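Local coordinates for Pro-Pro endopeptidase (Paenibacillus alvei, PDB 6FPC), which cuts peptide bonds between two prolines, using a catalytic zinc ion, in a cell-surface protein and so may regulate bacterial adhesion, at residues L10-S15 and K47-Q52; G53-E58 and V89-I94. One frame throughout, in Å; residues are numbered along the deposited sequence.

Overall arrangement
Contacts 1 and 2 show how one small mixed sheet is extended at its border and covered on one face. In contact 1 the short strand 11-12, within L10-S15, pairs with K47-Q52 and forms an outer border. K47-Q52 runs directly into G53-E58, which folds back in contact 2 over strand 89-93, the next neighbour of strand 47-51. The contact centres are 8 Å apart, and the backbone joins them: K49 N lies 2.7 Å from V90 O, and T51 O 2.8 Å from I94 N. Contact 2 lies nearer the active site, the V92 side chain being about 10 Å from the zinc ion and about 4 Å from that of E112, the predicted proton acceptor.

Contact 1 of 2, residues L10-S15 and K47-Q52; sequences LVVLPS and KIKLTQ
V11 and V12 pair with I48 and K49 as neighbouring parallel strands, so that the short strand closes one border of the mixed sheet in this zincin-type metalloprotease. Three backbone hydrogen bonds alternate in direction along the pair. I48 N donates to L10 O at 2.9 Å, nearly straight at 170°; V12 N returns a bond to I48 O; L50 N completes the set with a longer one to V12 O at 3.2 Å. V11 CA adds a CA-H...O contact to I48 O.

Apolar packing gathers on the face carrying V11 and I48. V11 has chi1 at 173°, which turns CG1 away from its own N and sets that methyl against L50 CD1 at 3.8 Å. The same L50 methyl meets L13 CD2, and the two leucine side chains run alongside each other in the same direction. L10 reaches I48, CD2 to CD1 at 3.7 Å. Helix 20-30 covers this face: L30 touches both V11 and I48, and M26 touches L50.

On the face of V12 and K49 the contacts are aliphatic. The bent chain of K47 brings CD to V12 CG2 at 3.7 Å, whereas K49 extends away to a salt bridge with E60.

P14 sets CD 3.2 Å from L50 O but has no N-H to offer it. Instead a water donates to V12 O and, at 2.7 Å, to L50 O.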
loop_
_atom_site.group_PDB
_atom_site.type_symbol
_atom_site.label_atom_id
_atom_site.label_comp_id
_atom_site.label_asym_id
_atom_site.label_seq_id
_atom_site.Cartn_x
_atom_site.Cartn_y
_atom_site.Cartn_z
ATOM N N LEU A 10 -5.271 -6.779 13.988
ATOM C CA LEU A 10 -4.295 -6.511 12.924
ATOM C C LEU A 10 -3.869 -5.027 12.895
ATOM O O LEU A 10 -2.682 -4.728 12.690
ATOM C CB LEU A 10 -4.871 -6.951 11.562
ATOM C CG LEU A 10 -4.008 -6.804 10.300
ATOM C CD1 LEU A 10 -2.828 -7.776 10.300
ATOM C CD2 LEU A 10 -4.816 -7.089 9.056
ATOM N N VAL A 11 -4.840 -4.105 13.085
ATOM C CA VAL A 11 -4.557 -2.665 13.095
ATOM C C VAL A 11 -4.138 -2.254 14.495
ATOM O O VAL A 11 -4.895 -2.461 15.442
ATOM C CB VAL A 11 -5.718 -1.790 12.540
ATOM C CG1 VAL A 11 -5.440 -0.289 12.736
ATOM C CG2 VAL A 11 -5.972 -2.107 11.070
ATOM N N VAL A 12 -2.926 -1.709 14.626
ATOM C CA VAL A 12 -2.415 -1.253 15.914
ATOM C C VAL A 12 -2.444 0.287 15.937
ATOM O O VAL A 12 -1.749 0.928 15.155
ATOM C CB VAL A 12 -1.030 -1.864 16.269
ATOM C CG1 VAL A 12 -0.524 -1.347 17.619
ATOM C CG2 VAL A 12 -1.101 -3.397 16.292
ATOM N N LEU A 13 -3.302 0.856 16.788
ATOM C CA LEU A 13 -3.452 2.307 16.934
ATOM C C LEU A 13 -2.412 2.806 17.948
ATOM O O LEU A 13 -1.939 1.991 18.747
ATOM C CB LEU A 13 -4.900 2.677 17.363
ATOM C CG LEU A 13 -6.023 2.294 16.375
ATOM C CD1 LEU A 13 -7.364 2.616 16.925
ATOM C CD2 LEU A 13 -5.854 2.972 15.015
ATOM N N PRO A 14 -2.002 4.104 17.929
ATOM C CA PRO A 14 -0.972 4.555 18.888
ATOM C C PRO A 14 -1.414 4.476 20.349
ATOM O O PRO A 14 -2.589 4.715 20.664
ATOM C CB PRO A 14 -0.707 6.009 18.473
ATOM C CG PRO A 14 -1.198 6.115 17.067
ATOM C CD PRO A 14 -2.388 5.200 17.011
ATOM N N SER A 15 -0.459 4.147 21.238
ATOM C CA SER A 15 -0.688 4.042 22.686
ATOM C C SER A 15 -0.812 5.438 23.289
ATOM O O SER A 15 -1.432 5.607 24.345
ATOM C CB SER A 15 0.433 3.253 23.358
ATOM O OG SER A 15 1.689 3.890 23.187
ATOM N N LYS A 47 1.539 -6.494 11.264
ATOM C CA LYS A 47 0.741 -5.518 11.992
ATOM C C LYS A 47 0.623 -4.287 11.109
ATOM O O LYS A 47 1.577 -3.926 10.421
ATOM C CB LYS A 47 1.331 -5.165 13.381
ATOM C CG LYS A 47 1.173 -6.270 14.457
ATOM C CD LYS A 47 -0.284 -6.672 14.765
ATOM C CE LYS A 47 -0.425 -7.484 16.048
ATOM N NZ LYS A 47 0.451 -8.696 16.065
ATOM N N ILE A 48 -0.560 -3.700 11.058
ATOM C CA ILE A 48 -0.790 -2.457 10.319
ATOM C C ILE A 48 -0.828 -1.374 11.385
ATOM O O ILE A 48 -1.811 -1.241 12.118
ATOM C CB ILE A 48 -2.058 -2.455 9.434
ATOM C CG1 ILE A 48 -2.036 -3.577 8.387
ATOM C CG2 ILE A 48 -2.276 -1.055 8.796
ATOM C CD1 ILE A 48 -3.422 -3.877 7.805
ATOM N N LYS A 49 0.267 -0.627 11.495
ATOM C CA LYS A 49 0.381 0.423 12.500
ATOM C C LYS A 49 0.048 1.794 11.916
ATOM O O LYS A 49 0.733 2.262 11.002
ATOM C CB LYS A 49 1.786 0.414 13.133
ATOM C CG LYS A 49 2.044 -0.839 13.961
ATOM C CD LYS A 49 3.345 -0.779 14.725
ATOM C CE LYS A 49 3.598 -2.085 15.453
ATOM N NZ LYS A 49 4.889 -2.064 16.176
ATOM N N LEU A 50 -1.014 2.423 12.436
ATOM C CA LEU A 50 -1.409 3.771 12.015
ATOM C C LEU A 50 -0.746 4.684 13.021
ATOM O O LEU A 50 -0.927 4.509 14.228
ATOM C CB LEU A 50 -2.940 3.931 12.018
ATOM C CG LEU A 50 -3.745 2.893 11.219
ATOM C CD1 LEU A 50 -5.215 3.194 11.283
ATOM C CD2 LEU A 50 -3.233 2.739 9.771
ATOM N N THR A 51 0.118 5.575 12.540
ATOM C CA THR A 51 0.935 6.413 13.414
ATOM C C THR A 51 0.485 7.857 13.454
ATOM O O THR A 51 0.094 8.407 12.430
ATOM C CB THR A 51 2.424 6.284 13.014
ATOM O OG1 THR A 51 2.670 6.976 11.779
ATOM C CG2 THR A 51 2.870 4.819 12.858
ATOM N N GLN A 52 0.556 8.489 14.633
ATOM C CA GLN A 52 0.190 9.895 14.718
ATOM C C GLN A 52 1.350 10.784 14.262
ATOM O O GLN A 52 1.106 11.814 13.657
ATOM C CB GLN A 52 -0.370 10.295 16.098
ATOM C CG GLN A 52 -0.971 11.707 16.126
ATOM C CD GLN A 52 -2.135 11.957 15.183
ATOM O OE1 GLN A 52 -3.012 11.110 14.960
ATOM N NE2 GLN A 52 -2.179 13.148 14.615
HETATM O O HOH W 1 0.380 2.620 15.677
#

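Contact 2 of 2, residues G53-E58 and V89-I94; sequences GAITNE and VVAVRI
R93 lays its guanidinium flat beneath the peptide that joins G53 to A54. A54 N sits 3.5 Å above the plane, over its centre, while G53 C lies over the same face toward the rim. The two planes are nearly parallel and meet face to face; although G53 O comes within 3.4 Å of R93 NE, the angle is too poor for a hydrogen bond. The arginine's aliphatic part joins in, with CG 3.2 Å from G53 O. CG leaves CB anti to the backbone N (chi1 -164°), and the chain runs extended to NE, which brings the charged end under the peptide.

I55 rests on A91, two residues earlier in the strand, CB to CB at 4.2 Å. The I55 CG2 methyl lies over the backbone between A91 and R93, 4.0 Å from both A91 O and R93 N.

Strand 89-93 is an inner strand of the mixed sheet, between parallel 47-51 and antiparallel 84-86, and its V89 belongs to region 86-89, crucial for substrate specificity. G53, A54 and I55 make the cover; I55 opens a 3-10 turn (I55-N57), closed by N57 N to A54 O at 2.9 Å and E58 N to I55 O.

T51 OG1 bonds to G53 O, tying that carbonyl to the preceding strand. On the other face, V90 meets E112 and V92 meets L108 of helix 108-121, which carries the zinc ligands H111 and H115.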
loop_
_atom_site.group_PDB
_atom_site.type_symbol
_atom_site.label_atom_id
_atom_site.label_comp_id
_atom_site.label_asym_id
_atom_site.label_seq_id
_atom_site.Cartn_x
_atom_site.Cartn_y
_atom_site.Cartn_z
ATOM N N GLY A 53 2.588 10.374 14.492
ATOM C CA GLY A 53 3.717 11.151 13.983
ATOM C C GLY A 53 4.374 10.521 12.767
ATOM O O GLY A 53 3.799 9.636 12.117
ATOM N N ALA A 54 5.615 10.943 12.473
ATOM C CA ALA A 54 6.401 10.347 11.386
ATOM C C ALA A 54 6.554 8.869 11.675
ATOM O O ALA A 54 6.686 8.467 12.847
ATOM C CB ALA A 54 7.768 11.005 11.290
ATOM N N ILE A 55 6.481 8.045 10.613
ATOM C CA ILE A 55 6.591 6.587 10.733
ATOM C C ILE A 55 7.888 6.168 11.424
ATOM O O ILE A 55 7.902 5.152 12.128
ATOM C CB ILE A 55 6.374 5.840 9.387
ATOM C CG1 ILE A 55 7.504 6.120 8.368
ATOM C CG2 ILE A 55 4.990 6.158 8.828
ATOM C CD1 ILE A 55 7.434 5.219 7.086
ATOM N N THR A 56 8.946 6.991 11.284
ATOM C CA THR A 56 10.250 6.733 11.871
ATOM C C THR A 56 10.211 6.897 13.399
ATOM O O THR A 56 11.128 6.422 14.037
ATOM C CB THR A 56 11.369 7.524 11.192
ATOM O OG1 THR A 56 11.009 8.904 11.093
ATOM C CG2 THR A 56 11.766 6.941 9.791
ATOM N N ASN A 57 9.126 7.483 13.985
ATOM C CA ASN A 57 8.964 7.590 15.444
ATOM C C ASN A 57 8.623 6.230 16.032
ATOM O O ASN A 57 8.764 6.064 17.243
ATOM C CB ASN A 57 7.900 8.629 15.854
ATOM C CG ASN A 57 8.270 10.074 15.615
ATOM O OD1 ASN A 57 9.436 10.438 15.416
ATOM N ND2 ASN A 57 7.267 10.935 15.650
ATOM N N GLU A 58 8.185 5.255 15.191
ATOM C CA GLU A 58 7.897 3.898 15.663
ATOM C C GLU A 58 9.217 3.236 16.028
ATOM O O GLU A 58 10.144 3.289 15.206
ATOM C CB GLU A 58 7.175 3.041 14.610
ATOM C CG GLU A 58 5.711 3.384 14.425
ATOM C CD GLU A 58 4.867 3.276 15.680
ATOM O OE1 GLU A 58 4.892 2.203 16.329
ATOM O OE2 GLU A 58 4.192 4.273 16.022
ATOM N N VAL A 89 6.030 -5.033 8.997
ATOM C CA VAL A 89 5.082 -4.127 9.612
ATOM C C VAL A 89 4.628 -3.220 8.462
ATOM O O VAL A 89 5.418 -2.954 7.531
ATOM C CB VAL A 89 5.729 -3.337 10.782
ATOM C CG1 VAL A 89 6.826 -2.380 10.307
ATOM C CG2 VAL A 89 4.676 -2.603 11.599
ATOM N N VAL A 90 3.359 -2.782 8.500
ATOM C CA VAL A 90 2.851 -1.822 7.517
ATOM C C VAL A 90 2.650 -0.567 8.366
ATOM O O VAL A 90 1.910 -0.616 9.330
ATOM C CB VAL A 90 1.554 -2.306 6.820
ATOM C CG1 VAL A 90 1.004 -1.231 5.875
ATOM C CG2 VAL A 90 1.802 -3.609 6.064
ATOM N N ALA A 91 3.404 0.490 8.115
ATOM C CA ALA A 91 3.276 1.692 8.943
ATOM C C ALA A 91 2.764 2.800 8.061
ATOM O O ALA A 91 3.311 3.001 6.975
ATOM C CB ALA A 91 4.617 2.057 9.541
ATOM N N VAL A 92 1.662 3.453 8.473
ATOM C CA VAL A 92 1.011 4.518 7.677
ATOM C C VAL A 92 0.660 5.698 8.597
ATOM O O VAL A 92 0.004 5.519 9.618
ATOM C CB VAL A 92 -0.254 3.973 6.928
ATOM C CG1 VAL A 92 -0.958 5.079 6.124
ATOM C CG2 VAL A 92 0.090 2.806 6.004
ATOM N N ARG A 93 1.065 6.903 8.223
ATOM C CA ARG A 93 0.803 8.081 9.029
ATOM C C ARG A 93 -0.668 8.525 8.913
ATOM O O ARG A 93 -1.190 8.692 7.805
ATOM C CB ARG A 93 1.769 9.213 8.630
ATOM C CG ARG A 93 1.805 10.290 9.664
ATOM C CD ARG A 93 2.809 11.373 9.389
ATOM N NE ARG A 93 2.717 12.362 10.464
ATOM C CZ ARG A 93 3.637 13.284 10.724
ATOM N NH1 ARG A 93 4.735 13.362 9.987
ATOM N NH2 ARG A 93 3.468 14.131 11.731
ATOM N N ILE A 94 -1.310 8.738 10.067
ATOM C CA ILE A 94 -2.711 9.170 10.193
ATOM C C ILE A 94 -2.880 10.536 9.554
ATOM O O ILE A 94 -2.186 11.467 9.961
ATOM C CB ILE A 94 -3.166 9.186 11.687
ATOM C CG1 ILE A 94 -3.174 7.762 12.280
ATOM C CG2 ILE A 94 -4.542 9.854 11.831
ATOM C CD1 ILE A 94 -3.146 7.695 13.783
#